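Local coordinates for uncharacterized protein MT2708 (Mycobacterium tuberculosis, PDB 2FGG) that is of unknown function but belongs to the Rv2632c-like family and is related to Rv1738 of the same organism, at residues R23-A28 with V38-A43; A43-A48 with D57-A62. All blocks are in the same frame, centred on the assembly; numbering follows the deposited sequence.

Interaction 1 of 2, residues R23-A28 with V38-A43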
loop_
_atom_site.group_PDB
_atom_site.type_symbol
_atom_site.label_atom_id
_atom_site.label_comp_id
_atom_site.label_asym_id
_atom_site.label_seq_id
_atom_site.Cartn_x
_atom_site.Cartn_y
_atom_site.Cartn_z
ATOM N N ARG A 23 11.152 1.735 14.686
ATOM C CA ARG A 23 10.544 2.872 13.961
ATOM C C ARG A 23 10.662 2.495 12.494
ATOM O O ARG A 23 11.236 3.228 11.697
ATOM C CB ARG A 23 11.186 4.242 14.191
ATOM C CG ARG A 23 10.210 5.429 14.312
ATOM C CD ARG A 23 8.768 5.098 13.884
ATOM N NE ARG A 23 7.795 5.795 14.732
ATOM C CZ ARG A 23 6.518 5.444 14.885
ATOM N NH1 ARG A 23 6.023 4.390 14.246
ATOM N NH2 ARG A 23 5.728 6.151 15.686
ATOM N N THR A 24 10.127 1.329 12.151
ATOM C CA THR A 24 10.228 0.798 10.797
ATOM C C THR A 24 9.063 1.239 9.895
ATOM O O THR A 24 7.901 1.211 10.296
ATOM C CB THR A 24 10.481 -0.746 10.796
ATOM O OG1 THR A 24 9.754 -1.373 9.734
ATOM C CG2 THR A 24 10.091 -1.378 12.124
ATOM N N ARG A 25 9.401 1.663 8.680
ATOM C CA ARG A 25 8.427 2.199 7.731
ATOM C C ARG A 25 8.460 1.455 6.406
ATOM O O ARG A 25 9.522 1.181 5.865
ATOM C CB ARG A 25 8.687 3.685 7.471
ATOM C CG ARG A 25 7.697 4.339 6.512
ATOM C CD ARG A 25 8.419 5.159 5.451
ATOM N NE ARG A 25 8.862 6.451 5.960
ATOM C CZ ARG A 25 9.855 7.170 5.440
ATOM N NH1 ARG A 25 10.533 6.726 4.387
ATOM N NH2 ARG A 25 10.179 8.334 5.987
ATOM N N ALA A 26 7.283 1.142 5.888
ATOM C CA ALA A 26 7.173 0.533 4.576
ATOM C C ALA A 26 6.430 1.436 3.603
ATOM O O ALA A 26 5.480 2.130 3.967
ATOM C CB ALA A 26 6.509 -0.826 4.657
ATOM N N LYS A 27 6.907 1.428 2.365
ATOM C CA LYS A 27 6.255 2.093 1.259
ATOM C C LYS A 27 5.944 1.041 0.200
ATOM O O LYS A 27 6.829 0.273 -0.181
ATOM C CB LYS A 27 7.156 3.190 0.702
ATOM C CG LYS A 27 7.240 4.411 1.607
ATOM C CD LYS A 27 8.271 5.411 1.127
ATOM C CE LYS A 27 8.142 6.698 1.895
ATOM N NZ LYS A 27 8.789 7.811 1.163
ATOM N N ALA A 28 4.678 0.982 -0.230
ATOM C CA ALA A 28 4.240 0.101 -1.323
ATOM C C ALA A 28 3.798 0.932 -2.529
ATOM O O ALA A 28 2.757 1.588 -2.492
ATOM C CB ALA A 28 3.125 -0.810 -0.862
ATOM N N VAL A 38 1.336 5.380 -3.721
ATOM C CA VAL A 38 2.196 4.889 -2.650
ATOM C C VAL A 38 1.401 4.734 -1.372
ATOM O O VAL A 38 0.799 5.682 -0.882
ATOM C CB VAL A 38 3.408 5.816 -2.390
ATOM C CG1 VAL A 38 4.388 5.157 -1.429
ATOM C CG2 VAL A 38 4.107 6.160 -3.687
ATOM N N GLY A 39 1.400 3.519 -0.850
ATOM C CA GLY A 39 0.862 3.241 0.470
ATOM C C GLY A 39 1.994 3.314 1.470
ATOM O O GLY A 39 3.074 2.779 1.224
ATOM N N VAL A 40 1.762 3.996 2.587
ATOM C CA VAL A 40 2.796 4.166 3.597
ATOM C C VAL A 40 2.333 3.550 4.910
ATOM O O VAL A 40 1.219 3.804 5.355
ATOM C CB VAL A 40 3.176 5.654 3.783
ATOM C CG1 VAL A 40 4.479 5.781 4.560
ATOM C CG2 VAL A 40 3.322 6.345 2.434
ATOM N N GLY A 41 3.195 2.727 5.502
ATOM C CA GLY A 41 2.924 2.074 6.778
ATOM C C GLY A 41 4.056 2.219 7.783
ATOM O O GLY A 41 5.223 2.203 7.411
ATOM N N LEU A 42 3.704 2.349 9.061
ATOM C CA LEU A 42 4.674 2.587 10.126
ATOM C C LEU A 42 4.399 1.749 11.362
ATOM O O LEU A 42 3.265 1.674 11.819
ATOM C CB LEU A 42 4.648 4.057 10.529
ATOM C CG LEU A 42 5.411 5.027 9.636
ATOM C CD1 LEU A 42 4.578 6.267 9.365
ATOM C CD2 LEU A 42 6.746 5.387 10.277
ATOM N N ALA A 43 5.452 1.128 11.882
ATOM C CA ALA A 43 5.468 0.484 13.192
ATOM C C ALA A 43 6.712 1.071 13.848
ATOM O O ALA A 43 7.703 1.193 13.144
ATOM C CB ALA A 43 5.617 -1.002 13.013
#

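Interaction 2 of 2, residues A43-A48 with D57-A62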
loop_
_atom_site.group_PDB
_atom_site.type_symbol
_atom_site.label_atom_id
_atom_site.label_comp_id
_atom_site.label_asym_id
_atom_site.label_seq_id
_atom_site.Cartn_x
_atom_site.Cartn_y
_atom_site.Cartn_z
ATOM N N ALA A 43 5.452 1.128 11.882
ATOM C CA ALA A 43 5.468 0.484 13.192
ATOM C C ALA A 43 6.712 1.071 13.848
ATOM O O ALA A 43 7.703 1.193 13.144
ATOM C CB ALA A 43 5.617 -1.002 13.013
ATOM N N ARG A 44 6.767 1.439 15.138
ATOM C CA ARG A 44 5.955 1.073 16.323
ATOM C C ARG A 44 6.952 0.403 17.268
ATOM O O ARG A 44 7.981 0.999 17.582
ATOM C CB ARG A 44 4.722 0.189 16.051
ATOM C CG ARG A 44 3.368 0.920 16.144
ATOM C CD ARG A 44 2.191 -0.045 16.298
ATOM N NE ARG A 44 1.723 -0.177 17.682
ATOM C CZ ARG A 44 1.944 -1.231 18.473
ATOM N NH1 ARG A 44 2.640 -2.280 18.035
ATOM N NH2 ARG A 44 1.467 -1.239 19.717
ATOM N N LEU A 45 6.635 -0.818 17.710
ATOM C CA LEU A 45 7.553 -1.758 18.398
ATOM C C LEU A 45 8.913 -1.234 18.926
ATOM O O LEU A 45 9.819 -0.988 18.124
ATOM C CB LEU A 45 7.807 -2.991 17.501
ATOM C CG LEU A 45 6.739 -4.053 17.164
ATOM C CD1 LEU A 45 6.278 -4.840 18.387
ATOM C CD2 LEU A 45 5.534 -3.479 16.437
ATOM N N ASP A 46 9.092 -1.067 20.247
ATOM C CA ASP A 46 8.059 -1.162 21.305
ATOM C C ASP A 46 8.523 -1.016 22.789
ATOM O O ASP A 46 7.818 -1.498 23.684
ATOM C CB ASP A 46 7.161 -2.416 21.150
ATOM C CG ASP A 46 7.887 -3.733 21.459
ATOM O OD1 ASP A 46 9.039 -3.721 21.961
ATOM O OD2 ASP A 46 7.278 -4.797 21.202
ATOM N N PRO A 47 9.685 -0.368 23.075
ATOM C CA PRO A 47 10.834 0.145 22.296
ATOM C C PRO A 47 11.724 -0.815 21.447
ATOM O O PRO A 47 11.745 -0.603 20.232
ATOM C CB PRO A 47 11.640 0.974 23.322
ATOM C CG PRO A 47 10.670 1.265 24.429
ATOM C CD PRO A 47 9.801 0.040 24.492
ATOM N N ALA A 48 12.457 -1.828 21.958
ATOM C CA ALA A 48 12.595 -2.395 23.342
ATOM C C ALA A 48 11.454 -3.276 23.925
ATOM O O ALA A 48 10.466 -2.766 24.448
ATOM C CB ALA A 48 13.160 -1.380 24.379
ATOM N N ASP A 57 8.694 -5.271 10.405
ATOM C CA ASP A 57 8.635 -5.247 8.943
ATOM C C ASP A 57 7.272 -5.647 8.423
ATOM O O ASP A 57 6.675 -4.923 7.628
ATOM C CB ASP A 57 9.675 -6.193 8.333
ATOM C CG ASP A 57 11.094 -5.740 8.566
ATOM O OD1 ASP A 57 11.311 -4.661 9.162
ATOM O OD2 ASP A 57 12.004 -6.492 8.163
ATOM N N GLU A 58 6.780 -6.801 8.860
ATOM C CA GLU A 58 5.481 -7.293 8.393
ATOM C C GLU A 58 4.295 -6.422 8.833
ATOM O O GLU A 58 3.299 -6.324 8.118
ATOM C CB GLU A 58 5.273 -8.763 8.783
ATOM C CG GLU A 58 5.141 -9.028 10.272
ATOM C CD GLU A 58 5.363 -10.474 10.645
ATOM O OE1 GLU A 58 5.768 -11.275 9.783
ATOM O OE2 GLU A 58 5.149 -10.817 11.816
ATOM N N LEU A 59 4.395 -5.792 10.000
ATOM C CA LEU A 59 3.369 -4.851 10.441
ATOM C C LEU A 59 3.385 -3.574 9.605
ATOM O O LEU A 59 2.333 -3.026 9.281
ATOM C CB LEU A 59 3.531 -4.515 11.926
ATOM C CG LEU A 59 2.533 -3.555 12.585
ATOM C CD1 LEU A 59 1.094 -3.905 12.249
ATOM C CD2 LEU A 59 2.734 -3.527 14.094
ATOM N N ALA A 60 4.578 -3.096 9.270
ATOM C CA ALA A 60 4.713 -1.933 8.415
ATOM C C ALA A 60 4.163 -2.235 7.032
ATOM O O ALA A 60 3.442 -1.424 6.471
ATOM C CB ALA A 60 6.147 -1.499 8.326
ATOM N N ILE A 61 4.503 -3.396 6.483
ATOM C CA ILE A 61 4.017 -3.782 5.165
ATOM C C ILE A 61 2.495 -3.883 5.176
ATOM O O ILE A 61 1.832 -3.387 4.274
ATOM C CB ILE A 61 4.621 -5.120 4.689
ATOM C CG1 ILE A 61 6.137 -5.006 4.531
ATOM C CG2 ILE A 61 4.027 -5.529 3.360
ATOM C CD1 ILE A 61 6.814 -6.341 4.292
ATOM N N ALA A 62 1.943 -4.514 6.205
ATOM C CA ALA A 62 0.502 -4.637 6.338
ATOM C C ALA A 62 -0.178 -3.264 6.319
ATOM O O ALA A 62 -1.169 -3.071 5.634
ATOM C CB ALA A 62 0.149 -5.415 7.602
#

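Interaction 1 of 2, residues R23-A28 with V38-A43
Arg25 and Leu42 sit directly across from each other as a non-hydrogen-bonded antiparallel pair, and the arginine chain shows how a long polar residue can meet the neighbouring strand through its carbons while its charged end is used by another. Arg25 CB meets Leu42 CD2 at 3.8 Å. With Arg25 CG anti to the backbone N (chi1 -179°), CG lies 3.4 Å from Gly41 O and beside Leu42 CG, the two side chains running alongside each other in the same direction. Bends at chi2 and chi3 follow; Arg25 CD comes 4.1 Å from Val40 CG1, and the guanidinium passes on to Glu18 of strand 14-19, with which NH1 forms a salt bridge. Strands 24-32 and 35-43 form a beta hairpin, the second and third strands of an antiparallel sheet with strand 14-19 along the other edge of 24-32. Two-way backbone bonds join Ala26 to Gly41 and Ala28 to Gly39; Gly41 N reaches Ala26 O at 2.8 Å. At the Thr24 end the ladder is uneven: Ala43 N gives Thr24 O a straight bond, whereas the return bond from Thr24 N is weak, bent to 118°. The face bearing Thr24, Ala26, Ala28 and Ala43 turns to helix 54-83, where Thr24 and Ala26 touch Ala60 and Ala28 touches Leu65, while Arg25, Lys27, Val40 and Leu42 occupy the other face.

Interaction 2 of 2, residues A43-A48 with D57-A62
Leu59 of helix 54-83 meets Leu45 of the loop through one methyl each, CD2 to CD2 at 3.7 Å, the two side chains lying across one another at a slant. This apolar contact is the main theme of the interaction. The leucine on the helix has CG anti to its backbone nitrogen (chi1 -179°), which carries the branch out from the helix to the end of strand 35-43 as well: Leu59 CG and CD2 both lie 4.0 Å from Ala43 CB. A single branched side chain therefore touches both the last strand residue and the loop that follows. Ala43 is also the point where the two backbones come nearest, its CA lying 5.4 Å from that of Ala60, and Ala43 CB approaches the backbone N of Ala60 at 4.4 Å.

The second kind of contact is made by a charged residue through van der Waals packing. Arg44 brings CD and NH1 to the same Leu59 methyl, NH1 standing 4.1 Å from CD2, with the guanidinium oblique to it. Both Ala43 and Arg44 also touch Arg63, one turn further along the helix.

Polar bonds between 43-48 and 57-62 are absent. Within the helix, Ile61 N bonds to Asp57 O at 2.9 Å, and Glu58 OE1 bonds to Gln54. With just 160 Å² buried and no directional bond across it, the contact rests on van der Waals packing around one leucine, and it probably constrains the loop less firmly than a ladder of backbone hydrogen bonds would.

How the interactions relate
From the N terminus, strand 14-19 leads into strand 24-32, and the chain then turns back; interaction 1 closes this hairpin, with nine residues between its segments. Interaction 2 opens only afterwards: it starts at Ala43, the residue common to both, and closes the loop that leads into helix 54-83, with eight residues between. The two are therefore in series, neither nested nor crossed. Their centres lie about 9 Å apart, and they touch directly, Ala26 CB packing 3.6 Å from Ala60 O. Interaction 1 joins strand to strand within the sheet, whereas interaction 2 ties the sheet's last strand and its following loop to the helix packed against that sheet.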